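PDB 6XJ9: agarase from Pseudoalteromonas fuliginea, which probably hydrolyses the beta-1,4 glycosidic linkages of agarose, as a family GH50 glycoside hydrolase from a marine bacterium. Local coordinates for residues 357-368 and 388-397; 379-387 and 724-732. All blocks are in the same frame, centred on the assembly; numbering follows the deposited sequence.

Interaction 1 of 2, residues 357-368 and 388-397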
loop_
_atom_site.group_PDB
_atom_site.type_symbol
_atom_site.label_atom_id
_atom_site.label_comp_id
_atom_site.label_asym_id
_atom_site.label_seq_id
_atom_site.Cartn_x
_atom_site.Cartn_y
_atom_site.Cartn_z
ATOM N N SER A 357 -30.823 -6.005 -25.589
ATOM C CA SER A 357 -29.755 -5.041 -25.818
ATOM C C SER A 357 -28.495 -5.738 -26.320
ATOM O O SER A 357 -27.821 -6.440 -25.559
ATOM C CB SER A 357 -29.448 -4.230 -24.590
ATOM O OG SER A 357 -28.263 -3.471 -24.793
ATOM N N GLN A 358 -28.177 -5.500 -27.601
ATOM C CA GLN A 358 -26.978 -6.038 -28.226
ATOM C C GLN A 358 -25.741 -5.494 -27.516
ATOM O O GLN A 358 -24.761 -6.220 -27.332
ATOM C CB GLN A 358 -26.945 -5.724 -29.727
ATOM C CG GLN A 358 -27.714 -6.725 -30.576
ATOM C CD GLN A 358 -27.111 -8.111 -30.548
ATOM O OE1 GLN A 358 -25.939 -8.304 -30.230
ATOM N NE2 GLN A 358 -27.922 -9.103 -30.873
ATOM N N VAL A 359 -25.806 -4.218 -27.114
ATOM C CA VAL A 359 -24.687 -3.554 -26.464
ATOM C C VAL A 359 -24.389 -4.254 -25.142
ATOM O O VAL A 359 -23.223 -4.504 -24.840
ATOM C CB VAL A 359 -24.911 -2.036 -26.296
ATOM C CG1 VAL A 359 -23.863 -1.391 -25.406
ATOM C CG2 VAL A 359 -24.941 -1.332 -27.646
ATOM N N ARG A 360 -25.436 -4.583 -24.375
ATOM C CA ARG A 360 -25.251 -5.288 -23.110
ATOM C C ARG A 360 -24.702 -6.694 -23.354
ATOM O O ARG A 360 -23.758 -7.111 -22.690
ATOM C CB ARG A 360 -26.529 -5.344 -22.269
ATOM C CG ARG A 360 -27.033 -3.995 -21.767
ATOM C CD ARG A 360 -26.121 -3.292 -20.773
ATOM N NE ARG A 360 -25.866 -4.079 -19.573
ATOM C CZ ARG A 360 -25.151 -3.662 -18.526
ATOM N NH1 ARG A 360 -24.641 -2.438 -18.495
ATOM N NH2 ARG A 360 -24.977 -4.467 -17.495
ATOM N N LYS A 361 -25.298 -7.427 -24.297
ATOM C CA LYS A 361 -24.870 -8.797 -24.552
ATOM C C LYS A 361 -23.358 -8.829 -24.775
ATOM O O LYS A 361 -22.669 -9.664 -24.195
ATOM C CB LYS A 361 -25.654 -9.428 -25.712
ATOM C CG LYS A 361 -25.203 -10.828 -26.123
ATOM C CD LYS A 361 -25.847 -11.313 -27.414
ATOM C CE LYS A 361 -25.169 -12.525 -28.022
ATOM N NZ LYS A 361 -23.709 -12.320 -28.200
ATOM N N ASN A 362 -22.845 -7.870 -25.559
ATOM C CA ASN A 362 -21.482 -7.939 -26.075
ATOM C C ASN A 362 -20.434 -7.511 -25.045
ATOM O O ASN A 362 -19.234 -7.659 -25.293
ATOM C CB ASN A 362 -21.349 -7.206 -27.411
ATOM C CG ASN A 362 -22.005 -7.979 -28.538
ATOM O OD1 ASN A 362 -21.805 -9.188 -28.665
ATOM N ND2 ASN A 362 -22.788 -7.293 -29.358
ATOM N N LEU A 363 -20.884 -7.007 -23.888
ATOM C CA LEU A 363 -19.975 -6.670 -22.797
ATOM C C LEU A 363 -19.222 -7.911 -22.324
ATOM O O LEU A 363 -18.084 -7.797 -21.888
ATOM C CB LEU A 363 -20.761 -6.091 -21.615
ATOM C CG LEU A 363 -21.514 -4.779 -21.838
ATOM C CD1 LEU A 363 -22.511 -4.569 -20.704
ATOM C CD2 LEU A 363 -20.564 -3.590 -21.943
ATOM N N PHE A 364 -19.874 -9.081 -22.394
ATOM C CA PHE A 364 -19.482 -10.271 -21.651
ATOM C C PHE A 364 -18.754 -11.286 -22.535
ATOM O O PHE A 364 -19.284 -11.697 -23.576
ATOM C CB PHE A 364 -20.727 -10.885 -21.001
ATOM C CG PHE A 364 -21.473 -9.938 -20.090
ATOM C CD1 PHE A 364 -20.927 -9.546 -18.874
ATOM C CD2 PHE A 364 -22.710 -9.423 -20.454
ATOM C CE1 PHE A 364 -21.604 -8.666 -18.040
ATOM C CE2 PHE A 364 -23.393 -8.546 -19.621
ATOM C CZ PHE A 364 -22.836 -8.163 -18.418
ATOM N N GLU A 365 -17.554 -11.708 -22.095
ATOM C CA GLU A 365 -16.823 -12.810 -22.724
ATOM C C GLU A 365 -17.582 -14.127 -22.562
ATOM O O GLU A 365 -17.515 -14.976 -23.446
ATOM C CB GLU A 365 -15.415 -12.995 -22.148
ATOM C CG GLU A 365 -14.369 -12.091 -22.780
ATOM C CD GLU A 365 -12.927 -12.244 -22.321
ATOM O OE1 GLU A 365 -12.675 -12.856 -21.253
ATOM O OE2 GLU A 365 -12.048 -11.715 -23.023
ATOM N N TRP A 366 -18.297 -14.289 -21.434
ATOM C CA TRP A 366 -18.920 -15.553 -21.061
ATOM C C TRP A 366 -20.118 -15.297 -20.152
ATOM O O TRP A 366 -20.021 -14.557 -19.179
ATOM C CB TRP A 366 -17.895 -16.478 -20.373
ATOM C CG TRP A 366 -18.456 -17.685 -19.678
ATOM C CD1 TRP A 366 -18.605 -18.939 -20.204
ATOM C CD2 TRP A 366 -18.918 -17.774 -18.312
ATOM N NE1 TRP A 366 -19.132 -19.794 -19.271
ATOM C CE2 TRP A 366 -19.342 -19.108 -18.103
ATOM C CE3 TRP A 366 -19.036 -16.862 -17.254
ATOM C CZ2 TRP A 366 -19.858 -19.544 -16.880
ATOM C CZ3 TRP A 366 -19.547 -17.293 -16.046
ATOM C CH2 TRP A 366 -19.950 -18.619 -15.863
ATOM N N LEU A 367 -21.245 -15.915 -20.501
ATOM C CA LEU A 367 -22.344 -16.161 -19.585
ATOM C C LEU A 367 -22.608 -17.660 -19.638
ATOM O O LEU A 367 -22.381 -18.274 -20.676
ATOM C CB LEU A 367 -23.571 -15.381 -20.064
ATOM C CG LEU A 367 -23.515 -13.864 -19.891
ATOM C CD1 LEU A 367 -24.787 -13.225 -20.436
ATOM C CD2 LEU A 367 -23.313 -13.498 -18.427
ATOM N N PRO A 368 -23.071 -18.313 -18.548
ATOM C CA PRO A 368 -23.355 -19.745 -18.607
ATOM C C PRO A 368 -24.705 -19.942 -19.287
ATOM O O PRO A 368 -25.392 -18.969 -19.600
ATOM C CB PRO A 368 -23.453 -20.123 -17.126
ATOM C CG PRO A 368 -24.018 -18.870 -16.481
ATOM C CD PRO A 368 -23.361 -17.728 -17.227
ATOM N N PRO A 388 -29.969 1.101 -21.345
ATOM C CA PRO A 388 -30.827 0.717 -22.471
ATOM C C PRO A 388 -32.055 -0.141 -22.151
ATOM O O PRO A 388 -32.920 -0.301 -23.011
ATOM C CB PRO A 388 -29.859 -0.026 -23.413
ATOM C CG PRO A 388 -28.769 -0.552 -22.495
ATOM C CD PRO A 388 -28.621 0.511 -21.425
ATOM N N LEU A 389 -32.150 -0.679 -20.925
ATOM C CA LEU A 389 -33.242 -1.584 -20.585
ATOM C C LEU A 389 -34.044 -1.055 -19.399
ATOM O O LEU A 389 -33.476 -0.501 -18.464
ATOM C CB LEU A 389 -32.672 -2.971 -20.267
ATOM C CG LEU A 389 -31.852 -3.610 -21.386
ATOM C CD1 LEU A 389 -31.158 -4.859 -20.879
ATOM C CD2 LEU A 389 -32.737 -3.936 -22.583
ATOM N N GLU A 390 -35.361 -1.277 -19.427
ATOM C CA GLU A 390 -36.223 -0.894 -18.317
ATOM C C GLU A 390 -36.428 -2.088 -17.385
ATOM O O GLU A 390 -36.924 -1.949 -16.269
ATOM C CB GLU A 390 -37.541 -0.315 -18.825
ATOM C CG GLU A 390 -37.346 0.882 -19.747
ATOM C CD GLU A 390 -38.631 1.598 -20.124
ATOM O OE1 GLU A 390 -39.530 0.947 -20.694
ATOM O OE2 GLU A 390 -38.732 2.807 -19.839
ATOM N N HIS A 391 -36.022 -3.264 -17.872
ATOM C CA HIS A 391 -36.116 -4.525 -17.162
ATOM C C HIS A 391 -35.313 -5.558 -17.945
ATOM O O HIS A 391 -35.030 -5.373 -19.130
ATOM C CB HIS A 391 -37.588 -4.956 -17.023
ATOM C CG HIS A 391 -38.426 -4.652 -18.224
ATOM N ND1 HIS A 391 -38.284 -5.329 -19.423
ATOM C CD2 HIS A 391 -39.415 -3.750 -18.421
ATOM C CE1 HIS A 391 -39.145 -4.855 -20.305
ATOM N NE2 HIS A 391 -39.848 -3.880 -19.715
ATOM N N GLY A 392 -34.951 -6.653 -17.281
ATOM C CA GLY A 392 -34.273 -7.717 -17.995
ATOM C C GLY A 392 -33.553 -8.684 -17.068
ATOM O O GLY A 392 -33.508 -8.502 -15.848
ATOM N N GLU A 393 -32.997 -9.710 -17.705
ATOM C CA GLU A 393 -32.186 -10.737 -17.084
ATOM C C GLU A 393 -30.969 -10.096 -16.433
ATOM O O GLU A 393 -30.400 -9.135 -16.956
ATOM C CB GLU A 393 -31.765 -11.711 -18.183
ATOM C CG GLU A 393 -30.790 -12.768 -17.726
ATOM C CD GLU A 393 -30.422 -13.689 -18.870
ATOM O OE1 GLU A 393 -31.205 -14.613 -19.141
ATOM O OE2 GLU A 393 -29.369 -13.449 -19.502
ATOM N N THR A 394 -30.578 -10.646 -15.277
ATOM C CA THR A 394 -29.341 -10.225 -14.646
ATOM C C THR A 394 -28.462 -11.456 -14.464
ATOM O O THR A 394 -28.957 -12.578 -14.521
ATOM C CB THR A 394 -29.624 -9.496 -13.324
ATOM O OG1 THR A 394 -30.110 -10.493 -12.428
ATOM C CG2 THR A 394 -30.655 -8.391 -13.461
ATOM N N TYR A 395 -27.164 -11.233 -14.261
ATOM C CA TYR A 395 -26.278 -12.285 -13.790
ATOM C C TYR A 395 -25.460 -11.743 -12.624
ATOM O O TYR A 395 -25.183 -10.553 -12.590
ATOM C CB TYR A 395 -25.379 -12.814 -14.909
ATOM C CG TYR A 395 -24.728 -14.126 -14.550
ATOM C CD1 TYR A 395 -25.482 -15.279 -14.352
ATOM C CD2 TYR A 395 -23.361 -14.209 -14.375
ATOM C CE1 TYR A 395 -24.889 -16.480 -13.990
ATOM C CE2 TYR A 395 -22.746 -15.408 -14.046
ATOM C CZ TYR A 395 -23.513 -16.543 -13.849
ATOM O OH TYR A 395 -22.880 -17.697 -13.504
ATOM N N SER A 396 -25.102 -12.624 -11.679
ATOM C CA SER A 396 -24.238 -12.263 -10.561
ATOM C C SER A 396 -22.899 -13.002 -10.632
ATOM O O SER A 396 -22.807 -14.165 -10.243
ATOM C CB SER A 396 -24.921 -12.508 -9.246
ATOM O OG SER A 396 -24.062 -12.126 -8.179
ATOM N N PHE A 397 -21.848 -12.311 -11.094
ATOM C CA PHE A 397 -20.537 -12.937 -11.173
ATOM C C PHE A 397 -19.975 -13.173 -9.770
ATOM O O PHE A 397 -19.236 -14.139 -9.553
ATOM C CB PHE A 397 -19.589 -12.153 -12.087
ATOM C CG PHE A 397 -19.942 -12.180 -13.555
ATOM C CD1 PHE A 397 -19.545 -13.236 -14.364
ATOM C CD2 PHE A 397 -20.663 -11.143 -14.127
ATOM C CE1 PHE A 397 -19.883 -13.257 -15.710
ATOM C CE2 PHE A 397 -20.996 -11.157 -15.476
ATOM C CZ PHE A 397 -20.598 -12.213 -16.269
#
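Leu367 pushes its CD2 methyl into the angle between two aromatic rings, 3.7 Å from Phe397 CZ and 4.1 Å from Tyr395 CD2. Tyr395 CD2 itself sits over the centre of one face of the Phe397 ring. Next along the chain, Pro368 lies over one face of Tyr395: its CD sits 3.9 Å from the ring centroid in a CH-pi contact, while CG leans toward the hydroxyl. With CG trans to the backbone N (chi1 -165°), the tyrosine ring reaches across to this proline, and its OH is hydrogen-bonded to Leu374 O. Trp366 O meets the rim of Phe397 in the ring plane, and Phe364 CE1 comes to the same ring 3.6 Å from CE2, the two phenylalanine planes inclined at 32°. A second, smaller patch lies at the other end, where Pro388 CG rests against both Ser357 OG and Arg360 CG, 3.9 Å from the latter, and Leu389 CD2 touches Ser357 CB. Ser357 OG also N-caps helix 358-361 by accepting from Arg360 N. The Arg360 guanidinium is hydrogen-bonded through NH2 to Leu316 O and through NH1 to Thr723 O. A leucine in place of Tyr395 would probably leave Pro368 without its aromatic face and Leu374 O without the hydroxyl. No hydrogen bond joins the segments: apolar burial packs helix 358-361 and its following loop against strand 392-395 of the four-stranded antiparallel sheet, while Arg360 and Tyr395 OH bond elsewhere.

Interaction 2 of 2, residues 379-387 and 724-732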
loop_
_atom_site.group_PDB
_atom_site.type_symbol
_atom_site.label_atom_id
_atom_site.label_comp_id
_atom_site.label_asym_id
_atom_site.label_seq_id
_atom_site.Cartn_x
_atom_site.Cartn_y
_atom_site.Cartn_z
ATOM N N GLY A 379 -30.710 -14.008 -12.713
ATOM C CA GLY A 379 -31.852 -13.438 -12.017
ATOM C C GLY A 379 -32.667 -12.577 -12.973
ATOM O O GLY A 379 -32.546 -12.725 -14.184
ATOM N N TYR A 380 -33.492 -11.690 -12.409
ATOM C CA TYR A 380 -34.310 -10.791 -13.195
ATOM C C TYR A 380 -34.596 -9.511 -12.410
ATOM O O TYR A 380 -34.809 -9.550 -11.198
ATOM C CB TYR A 380 -35.614 -11.460 -13.642
ATOM C CG TYR A 380 -36.299 -10.675 -14.730
ATOM C CD1 TYR A 380 -35.982 -10.878 -16.062
ATOM C CD2 TYR A 380 -37.211 -9.675 -14.420
ATOM C CE1 TYR A 380 -36.578 -10.133 -17.069
ATOM C CE2 TYR A 380 -37.809 -8.915 -15.407
ATOM C CZ TYR A 380 -37.490 -9.145 -16.736
ATOM O OH TYR A 380 -38.071 -8.402 -17.713
ATOM N N ARG A 381 -34.619 -8.390 -13.140
ATOM C CA ARG A 381 -34.882 -7.069 -12.592
ATOM C C ARG A 381 -36.087 -6.459 -13.299
ATOM O O ARG A 381 -36.036 -6.224 -14.511
ATOM C CB ARG A 381 -33.682 -6.151 -12.835
ATOM C CG ARG A 381 -33.796 -4.800 -12.147
ATOM C CD ARG A 381 -33.002 -4.930 -10.868
ATOM N NE ARG A 381 -33.437 -4.088 -9.770
ATOM C CZ ARG A 381 -32.812 -4.016 -8.598
ATOM N NH1 ARG A 381 -31.714 -4.726 -8.386
ATOM N NH2 ARG A 381 -33.285 -3.230 -7.649
ATOM N N LYS A 382 -37.137 -6.168 -12.520
ATOM C CA LYS A 382 -38.400 -5.682 -13.057
ATOM C C LYS A 382 -38.314 -4.196 -13.404
ATOM O O LYS A 382 -39.035 -3.725 -14.286
ATOM C CB LYS A 382 -39.554 -5.975 -12.093
ATOM C CG LYS A 382 -40.260 -7.307 -12.317
ATOM N N SER A 383 -37.432 -3.466 -12.712
ATOM C CA SER A 383 -37.363 -2.022 -12.855
ATOM C C SER A 383 -35.909 -1.555 -12.892
ATOM O O SER A 383 -35.215 -1.599 -11.884
ATOM C CB SER A 383 -38.147 -1.363 -11.749
ATOM O OG SER A 383 -38.117 0.046 -11.882
ATOM N N ALA A 384 -35.452 -1.097 -14.063
ATOM C CA ALA A 384 -34.084 -0.613 -14.199
ATOM C C ALA A 384 -34.079 0.773 -14.839
ATOM O O ALA A 384 -34.952 1.086 -15.643
ATOM C CB ALA A 384 -33.264 -1.604 -14.995
ATOM N N HIS A 385 -33.083 1.598 -14.490
ATOM C CA HIS A 385 -32.964 2.908 -15.116
ATOM C C HIS A 385 -31.509 3.250 -15.447
ATOM O O HIS A 385 -30.589 2.502 -15.118
ATOM C CB HIS A 385 -33.754 3.983 -14.341
ATOM C CG HIS A 385 -33.139 4.427 -13.057
ATOM N ND1 HIS A 385 -32.230 5.469 -12.995
ATOM C CD2 HIS A 385 -33.313 4.000 -11.786
ATOM C CE1 HIS A 385 -31.856 5.656 -11.746
ATOM N NE2 HIS A 385 -32.508 4.767 -10.982
ATOM N N SER A 386 -31.336 4.376 -16.150
ATOM C CA SER A 386 -30.058 4.918 -16.591
ATOM C C SER A 386 -29.307 3.911 -17.458
ATOM O O SER A 386 -28.083 3.835 -17.406
ATOM C CB SER A 386 -29.224 5.401 -15.438
ATOM O OG SER A 386 -29.967 6.320 -14.657
ATOM N N GLY A 387 -30.063 3.161 -18.267
ATOM C CA GLY A 387 -29.481 2.202 -19.187
ATOM C C GLY A 387 -30.394 1.950 -20.383
ATOM O O GLY A 387 -31.482 2.510 -20.471
ATOM N N GLY A 724 -22.073 -2.331 -14.104
ATOM C CA GLY A 724 -23.162 -1.608 -13.472
ATOM C C GLY A 724 -24.060 -2.538 -12.667
ATOM O O GLY A 724 -24.430 -3.610 -13.135
ATOM N N ARG A 725 -24.383 -2.133 -11.436
ATOM C CA ARG A 725 -25.475 -2.787 -10.737
ATOM C C ARG A 725 -26.755 -2.593 -11.558
ATOM O O ARG A 725 -26.936 -1.539 -12.162
ATOM C CB ARG A 725 -25.574 -2.302 -9.290
ATOM C CG ARG A 725 -26.179 -0.917 -9.140
ATOM C CD ARG A 725 -26.239 -0.508 -7.690
ATOM N NE ARG A 725 -26.966 0.741 -7.519
ATOM C CZ ARG A 725 -27.092 1.359 -6.352
ATOM N NH1 ARG A 725 -26.536 0.845 -5.267
ATOM N NH2 ARG A 725 -27.767 2.488 -6.272
ATOM N N ALA A 726 -27.606 -3.630 -11.581
ATOM C CA ALA A 726 -28.810 -3.724 -12.398
ATOM C C ALA A 726 -29.730 -2.509 -12.250
ATOM O O ALA A 726 -30.292 -2.032 -13.236
ATOM C CB ALA A 726 -29.544 -5.003 -12.064
ATOM N N TYR A 727 -29.876 -2.004 -11.022
ATOM C CA TYR A 727 -30.858 -0.967 -10.727
ATOM C C TYR A 727 -30.590 0.315 -11.517
ATOM O O TYR A 727 -31.519 0.869 -12.097
ATOM C CB TYR A 727 -30.922 -0.674 -9.224
ATOM C CG TYR A 727 -31.852 0.452 -8.842
ATOM C CD1 TYR A 727 -33.227 0.298 -8.908
ATOM C CD2 TYR A 727 -31.361 1.670 -8.398
ATOM C CE1 TYR A 727 -34.090 1.327 -8.562
ATOM C CE2 TYR A 727 -32.208 2.706 -8.034
ATOM C CZ TYR A 727 -33.578 2.535 -8.126
ATOM O OH TYR A 727 -34.425 3.549 -7.786
ATOM N N ASP A 728 -29.336 0.793 -11.522
ATOM C CA ASP A 728 -29.061 2.114 -12.070
ATOM C C ASP A 728 -27.678 2.212 -12.712
ATOM O O ASP A 728 -27.224 3.320 -12.968
ATOM C CB ASP A 728 -29.156 3.187 -10.979
ATOM C CG ASP A 728 -28.246 2.911 -9.786
ATOM O OD1 ASP A 728 -27.343 2.057 -9.908
ATOM O OD2 ASP A 728 -28.444 3.541 -8.741
ATOM N N GLY A 729 -26.970 1.086 -12.886
ATOM C CA GLY A 729 -25.710 1.118 -13.620
ATOM C C GLY A 729 -24.495 1.602 -12.830
ATOM O O GLY A 729 -23.404 1.696 -13.388
ATOM N N GLU A 730 -24.672 1.883 -11.534
ATOM C CA GLU A 730 -23.575 2.230 -10.638
ATOM C C GLU A 730 -22.498 1.139 -10.731
ATOM O O GLU A 730 -22.788 -0.030 -10.513
ATOM C CB GLU A 730 -24.142 2.353 -9.219
ATOM C CG GLU A 730 -23.377 3.260 -8.268
ATOM C CD GLU A 730 -24.175 3.751 -7.057
ATOM O OE1 GLU A 730 -23.738 3.496 -5.906
ATOM O OE2 GLU A 730 -25.232 4.407 -7.251
ATOM N N ASN A 731 -21.252 1.533 -11.017
ATOM C CA ASN A 731 -20.188 0.576 -11.321
ATOM C C ASN A 731 -18.891 0.965 -10.616
ATOM O O ASN A 731 -17.817 0.899 -11.216
ATOM C CB ASN A 731 -20.003 0.349 -12.832
ATOM C CG ASN A 731 -19.626 1.582 -13.631
ATOM O OD1 ASN A 731 -19.863 2.710 -13.197
ATOM N ND2 ASN A 731 -19.028 1.378 -14.805
ATOM N N TYR A 732 -18.995 1.303 -9.323
ATOM C CA TYR A 732 -17.912 1.918 -8.563
ATOM C C TYR A 732 -17.054 0.893 -7.827
ATOM O O TYR A 732 -17.544 -0.161 -7.422
ATOM C CB TYR A 732 -18.470 2.733 -7.391
ATOM C CG TYR A 732 -19.418 3.860 -7.707
ATOM C CD1 TYR A 732 -19.529 4.381 -8.988
ATOM C CD2 TYR A 732 -20.145 4.470 -6.691
ATOM C CE1 TYR A 732 -20.373 5.444 -9.258
ATOM C CE2 TYR A 732 -20.994 5.537 -6.950
ATOM C CZ TYR A 732 -21.105 6.029 -8.240
ATOM O OH TYR A 732 -21.934 7.081 -8.512
HETATM O O HOH W 1 -29.473 -0.170 -15.226
#
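The end of edge strand 378-381 and the irregular chain after it pack on the turn at 725-730, which lies in the long connection between strand 709-714 and helix 745-763. The one direct hydrogen bond is from His385 N to Tyr727 O, 3.0 Å long and nearly straight at 164°. Beside it, water 1 donates to both His385 O and Ala726 O, and Asp728 CA makes a CA-H...O contact of 3.4 Å with His385 O. The His385 imidazole, set by a chi1 of 74° that tucks CG between backbone N and carbonyl carbon, presents its edge to the face of Tyr727 in a T-shaped pair, centroids 5.0 Å apart. Asp728 CB lies over a face of the same imidazole, 3.7 Å from NE2, and His385 ND1 shares a hydrogen bond with Ser386 OG. Arg381 comes to Tyr727 from another direction: Tyr727 CB sits over the centre of the guanidinium, NH2 is 3.7 Å from Tyr727 CD1, and the CD methylene meets Ala726 CB. Ala384 CB rests on Ala726 O. Within the turn, Arg725 grips Asp728 side-on, NE to OD1 (2.8 Å) and NH2 to OD2, both on the syn side. Glu730 N reaches OD1 from the other face of the carboxylate, closing an Asx turn, and Glu730 OE2 lies above the guanidinium as a purely electrostatic partner. Ser383 O is buried here without a polar partner. The turn is thus braced from within, its carboxylate probably neutralised by Arg725 and held also by Glu730 N. Across the contact the grip is mixed: one backbone bond and a bridging water fix the main chains, while aromatic and aliphatic packing does the rest.

How the interactions relate
From the N terminus, the chain runs through helix 358-361 and its following loop, forms strand 378-381, turns through 382-391 and returns as strand 392-395. Interaction 1 closes this loop locally, with 19 residues between its segments. Interaction 2 starts inside that loop and closes a far longer one, spanning 336 residues to 724-732, so the two contacts cross rather than nest. They meet in the four-stranded antiparallel sheet, where Thr394 O lies 2.9 Å from Gly379 N between neighbouring strands, and in the adjoining loop, where Glu390 O is 2.8 Å from Ala384 N; both are probable hydrogen bonds. Together they tie helix 358-361, this sheet and the late connection before helix 745-763.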